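Local structure of putative aldo/keto reductase (Salmonella enterica subsp. enterica serovar Typhimurium, 4R9O) at residues D126-H131 with E144-L149; V184-S187 with L193-D196. The protein probably works as an NADP-dependent oxidoreductase of the aldo/keto reductase family, built on a TIM barrel. All blocks are in the same frame, centred on the assembly; numbering follows the deposited sequence.

Contact 1: residues D126-H131 with E144-L149; sequences DMLLIH and EAFQHL
Ile130 reaches the end of the Phe146 ring with its CD1 methyl, 3.6 Å from Phe146 CZ, and its CG1 follows at 3.8 Å from the same carbon. The longer branch of the isoleucine is the one carried out to the helix, and its methyl comes at the ring obliquely. Phe146 starts off to the side of the strand, and its chi1 of -76° brings the ring inward, where a long, flat group can bridge a strand and helix whose axes stay 11.2 Å apart. The ring of Phe146 also stacks with Phe158 of strand 155-161.

Two residues earlier on the strand, Leu128 points toward the helix, where it meets Leu149, about one turn on from Phe146. Its CG lies anti to the backbone N (chi1 180°), extending CD2 to 3.6 Å from Leu149 CD2, methyl against methyl, while the ring of Phe146 is more loosely met, with CE2 4.3 Å from Leu128 CD2. Branched leucine and isoleucine suit this buried, apolar interface, where no hydrogen bond crosses. Leu149 also leans on Ile110 and Ala113 of helix 106-119.

Strand 127-130 and helix 144-149 run almost antiparallel, at 171°. Such packing belongs to the beta-alpha-beta unit of strand 125-130, helix 139-151 and strand 155-161, in which the outer helix of a TIM barrel covers the outward face of its strands.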
loop_
_atom_site.group_PDB
_atom_site.type_symbol
_atom_site.label_atom_id
_atom_site.label_comp_id
_atom_site.label_asym_id
_atom_site.label_seq_id
_atom_site.Cartn_x
_atom_site.Cartn_y
_atom_site.Cartn_z
ATOM N N ASP C 126 -36.625 -14.460 -12.136
ATOM C CA ASP C 126 -37.050 -13.254 -11.437
ATOM C C ASP C 126 -36.003 -12.166 -11.562
ATOM O O ASP C 126 -36.337 -11.001 -11.728
ATOM C CB ASP C 126 -37.339 -13.548 -9.969
ATOM C CG ASP C 126 -38.523 -14.495 -9.796
ATOM O OD1 ASP C 126 -39.663 -14.006 -9.674
ATOM O OD2 ASP C 126 -38.306 -15.724 -9.793
ATOM N N MET C 127 -34.736 -12.551 -11.488
ATOM C CA MET C 127 -33.656 -11.599 -11.683
ATOM C C MET C 127 -32.398 -12.237 -12.278
ATOM O O MET C 127 -32.019 -13.352 -11.928
ATOM C CB MET C 127 -33.323 -10.893 -10.353
ATOM C CG MET C 127 -32.218 -9.838 -10.469
ATOM S SD MET C 127 -32.208 -8.643 -9.102
ATOM C CE MET C 127 -31.698 -9.670 -7.723
ATOM N N LEU C 128 -31.762 -11.515 -13.197
ATOM C CA LEU C 128 -30.491 -11.936 -13.774
ATOM C C LEU C 128 -29.412 -10.902 -13.451
ATOM O O LEU C 128 -29.625 -9.697 -13.625
ATOM C CB LEU C 128 -30.623 -12.124 -15.287
ATOM C CG LEU C 128 -29.365 -12.557 -16.053
ATOM C CD1 LEU C 128 -28.934 -13.989 -15.704
ATOM C CD2 LEU C 128 -29.572 -12.418 -17.543
ATOM N N LEU C 129 -28.263 -11.378 -12.974
ATOM C CA LEU C 129 -27.155 -10.498 -12.607
ATOM C C LEU C 129 -25.936 -10.671 -13.524
ATOM O O LEU C 129 -25.659 -11.766 -13.995
ATOM C CB LEU C 129 -26.722 -10.758 -11.162
ATOM C CG LEU C 129 -27.740 -10.787 -10.020
ATOM C CD1 LEU C 129 -27.007 -11.013 -8.692
ATOM C CD2 LEU C 129 -28.575 -9.510 -9.981
ATOM N N ILE C 130 -25.217 -9.582 -13.771
ATOM C CA ILE C 130 -23.841 -9.669 -14.241
ATOM C C ILE C 130 -22.976 -10.023 -13.030
ATOM O O ILE C 130 -22.931 -9.282 -12.033
ATOM C CB ILE C 130 -23.338 -8.345 -14.884
ATOM C CG1 ILE C 130 -24.348 -7.815 -15.905
ATOM C CG2 ILE C 130 -21.962 -8.550 -15.537
ATOM C CD1 ILE C 130 -24.491 -8.713 -17.153
ATOM N N HIS C 131 -22.295 -11.159 -13.123
ATOM C CA HIS C 131 -21.638 -11.776 -11.974
ATOM C C HIS C 131 -20.460 -10.954 -11.460
ATOM O O HIS C 131 -20.237 -10.829 -10.246
ATOM C CB HIS C 131 -21.172 -13.180 -12.361
ATOM C CG HIS C 131 -21.026 -14.126 -11.205
ATOM N ND1 HIS C 131 -21.052 -15.491 -11.360
ATOM C CD2 HIS C 131 -20.843 -13.895 -9.880
ATOM C CE1 HIS C 131 -20.899 -16.071 -10.179
ATOM N NE2 HIS C 131 -20.768 -15.125 -9.267
ATOM N N GLU C 144 -28.682 -4.244 -24.606
ATOM C CA GLU C 144 -29.409 -4.935 -25.675
ATOM C C GLU C 144 -29.884 -6.300 -25.183
ATOM O O GLU C 144 -31.045 -6.657 -25.359
ATOM C CB GLU C 144 -28.549 -5.106 -26.930
ATOM C CG GLU C 144 -28.309 -3.827 -27.729
ATOM C CD GLU C 144 -27.470 -4.063 -28.978
ATOM O OE1 GLU C 144 -26.617 -3.204 -29.287
ATOM O OE2 GLU C 144 -27.669 -5.096 -29.658
ATOM N N ALA C 145 -28.988 -7.053 -24.549
ATOM C CA ALA C 145 -29.341 -8.377 -24.051
ATOM C C ALA C 145 -30.471 -8.283 -23.027
ATOM O O ALA C 145 -31.483 -8.987 -23.141
ATOM C CB ALA C 145 -28.123 -9.071 -23.449
ATOM N N PHE C 146 -30.296 -7.410 -22.040
ATOM C CA PHE C 146 -31.305 -7.221 -21.004
ATOM C C PHE C 146 -32.646 -6.807 -21.614
ATOM O O PHE C 146 -33.690 -7.327 -21.211
ATOM C CB PHE C 146 -30.855 -6.176 -19.968
ATOM C CG PHE C 146 -29.815 -6.680 -18.991
ATOM C CD1 PHE C 146 -29.412 -5.883 -17.931
ATOM C CD2 PHE C 146 -29.243 -7.937 -19.131
ATOM C CE1 PHE C 146 -28.459 -6.330 -17.019
ATOM C CE2 PHE C 146 -28.287 -8.389 -18.228
ATOM C CZ PHE C 146 -27.897 -7.571 -17.166
ATOM N N GLN C 147 -32.616 -5.880 -22.576
ATOM C CA GLN C 147 -33.822 -5.468 -23.305
ATOM C C GLN C 147 -34.541 -6.651 -23.937
ATOM O O GLN C 147 -35.768 -6.775 -23.849
ATOM C CB GLN C 147 -33.497 -4.457 -24.413
ATOM C CG GLN C 147 -33.114 -3.058 -23.952
ATOM C CD GLN C 147 -33.474 -2.806 -22.512
ATOM O OE1 GLN C 147 -32.646 -2.970 -21.614
ATOM N NE2 GLN C 147 -34.718 -2.408 -22.277
ATOM N N HIS C 148 -33.781 -7.502 -24.612
ATOM C CA HIS C 148 -34.387 -8.625 -25.294
ATOM C C HIS C 148 -35.021 -9.590 -24.296
ATOM O O HIS C 148 -36.137 -10.051 -24.489
ATOM C CB HIS C 148 -33.362 -9.355 -26.152
ATOM C CG HIS C 148 -33.900 -10.604 -26.776
ATOM N ND1 HIS C 148 -33.574 -11.862 -26.321
ATOM C CD2 HIS C 148 -34.767 -10.785 -27.796
ATOM C CE1 HIS C 148 -34.202 -12.768 -27.049
ATOM N NE2 HIS C 148 -34.933 -12.140 -27.952
ATOM N N LEU C 149 -34.291 -9.896 -23.235
ATOM C CA LEU C 149 -34.754 -10.840 -22.219
ATOM C C LEU C 149 -35.992 -10.304 -21.486
ATOM O O LEU C 149 -36.896 -11.062 -21.109
ATOM C CB LEU C 149 -33.626 -11.128 -21.218
ATOM C CG LEU C 149 -32.589 -12.207 -21.552
ATOM C CD1 LEU C 149 -32.096 -12.108 -22.970
ATOM C CD2 LEU C 149 -31.403 -12.137 -20.605
#

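Contact 2: residues V184-S187 with L193-D196; sequences VEIS and LLLD
The end of strand 184-185 and the loop at 193-196 face each other without any backbone hydrogen bond, Ile186 and Leu193 being the nearest pair at 7.2 Å between their CA atoms. Leu193 makes the largest contribution. Its CG lies anti to the carbonyl carbon (chi1 -62°), and the extended chi2 (-175°) carries CD1 on to the strand, where that one methyl meets both the side chain of Val184 and the backbone beyond it. CD1 presses 3.5 Å from Val184 CB, tighter than usual, with Val184 CG2 at 3.8 Å; the two side chains cross at a slant. The same CD1 lies 3.4 Å from Glu185 O, a carbonyl oxygen that is buried here and has no hydrogen-bonding partner. A compact beta-branched valine suits a strand and offers a broad flank to the leucine methyl. More loosely, Leu194 CD1 comes within 4.3 Å of Ile186 CG2, extending the apolar seam past the strand end.

Backbone hydrogen bonds join Val184 to Met210 and Trp212 of strand 210-212. Thr198 of helix 198-205 touches both Val184 and Leu193, Leu199 touches both Ile186 and Leu194, and Leu194 also rests on Trp288 and Arg292 of helix 285-296, as well as on Pro135 of a third subunit.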
loop_
_atom_site.group_PDB
_atom_site.type_symbol
_atom_site.label_atom_id
_atom_site.label_comp_id
_atom_site.label_asym_id
_atom_site.label_seq_id
_atom_site.Cartn_x
_atom_site.Cartn_y
_atom_site.Cartn_z
ATOM N N VAL C 184 -22.905 -7.831 -3.089
ATOM C CA VAL C 184 -21.531 -7.556 -2.675
ATOM C C VAL C 184 -21.120 -8.249 -1.386
ATOM O O VAL C 184 -21.975 -8.723 -0.629
ATOM C CB VAL C 184 -21.301 -6.040 -2.495
ATOM C CG1 VAL C 184 -21.501 -5.297 -3.828
ATOM C CG2 VAL C 184 -22.216 -5.493 -1.426
ATOM N N GLU C 185 -19.810 -8.289 -1.137
ATOM C CA GLU C 185 -19.282 -8.980 0.037
ATOM C C GLU C 185 -19.302 -8.092 1.276
ATOM O O GLU C 185 -18.732 -6.997 1.268
ATOM C CB GLU C 185 -17.853 -9.479 -0.210
ATOM C CG GLU C 185 -17.301 -10.255 0.995
ATOM C CD GLU C 185 -15.938 -10.875 0.739
ATOM O OE1 GLU C 185 -15.394 -10.673 -0.370
ATOM O OE2 GLU C 185 -15.409 -11.551 1.654
ATOM N N ILE C 186 -19.960 -8.569 2.337
ATOM C CA ILE C 186 -20.068 -7.825 3.594
ATOM C C ILE C 186 -19.984 -8.740 4.810
ATOM O O ILE C 186 -20.778 -9.666 4.948
ATOM C CB ILE C 186 -21.399 -7.049 3.712
ATOM C CG1 ILE C 186 -21.723 -6.289 2.426
ATOM C CG2 ILE C 186 -21.353 -6.118 4.925
ATOM C CD1 ILE C 186 -23.097 -5.654 2.404
ATOM N N SER C 187 -19.032 -8.464 5.694
ATOM C CA SER C 187 -18.900 -9.192 6.950
ATOM C C SER C 187 -17.992 -8.400 7.877
ATOM O O SER C 187 -17.325 -7.464 7.433
ATOM C CB SER C 187 -18.336 -10.592 6.712
ATOM O OG SER C 187 -16.936 -10.548 6.536
ATOM N N LEU C 193 -16.312 -2.100 1.944
ATOM C CA LEU C 193 -17.438 -1.500 1.228
ATOM C C LEU C 193 -18.259 -0.562 2.128
ATOM O O LEU C 193 -19.101 0.207 1.646
ATOM C CB LEU C 193 -18.330 -2.592 0.638
ATOM C CG LEU C 193 -17.600 -3.459 -0.398
ATOM C CD1 LEU C 193 -18.564 -4.452 -1.029
ATOM C CD2 LEU C 193 -16.911 -2.606 -1.473
ATOM N N LEU C 194 -18.011 -0.638 3.430
ATOM C CA LEU C 194 -18.699 0.219 4.389
ATOM C C LEU C 194 -18.355 1.682 4.167
ATOM O O LEU C 194 -19.180 2.570 4.405
ATOM C CB LEU C 194 -18.339 -0.174 5.819
ATOM C CG LEU C 194 -19.190 -1.270 6.474
ATOM C CD1 LEU C 194 -19.044 -2.601 5.752
ATOM C CD2 LEU C 194 -18.812 -1.400 7.932
ATOM N N LEU C 195 -17.132 1.926 3.706
ATOM C CA LEU C 195 -16.635 3.288 3.612
ATOM C C LEU C 195 -16.103 3.668 2.224
ATOM O O LEU C 195 -15.721 4.821 2.009
ATOM C CB LEU C 195 -15.546 3.505 4.666
ATOM C CG LEU C 195 -16.000 3.287 6.120
ATOM C CD1 LEU C 195 -14.843 3.450 7.088
ATOM C CD2 LEU C 195 -17.137 4.231 6.498
ATOM N N ASP C 196 -16.090 2.734 1.273
ATOM C CA ASP C 196 -15.499 3.061 -0.031
ATOM C C ASP C 196 -16.491 3.627 -1.055
ATOM O O ASP C 196 -16.113 3.914 -2.188
ATOM C CB ASP C 196 -14.768 1.846 -0.629
ATOM C CG ASP C 196 -15.702 0.838 -1.305
ATOM O OD1 ASP C 196 -16.944 0.965 -1.224
ATOM O OD2 ASP C 196 -15.168 -0.066 -1.988
#

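How the contacts relate
Contact 1 and contact 2 follow one another along the chain and draw on the same barrel sheet, strand 155-161 lying between strands 125-130 and 182-185. Their centres are 24 Å apart and their nearest atoms about 8 Å apart, so they do not touch. The first packs a helix against the outer face of the barrel; the second folds a loop back on the strand it leaves. Both come near the probable NADP site: the side chain of Ile130 is about 7 Å from that of Ser161, the side chain of Val184 about 5 Å from that of Asn162, and the side chain of Glu185 about 4 Å from that of Ser213. Leu128 is about 11 Å from Tyr58, the likely proton donor, measured between side chains.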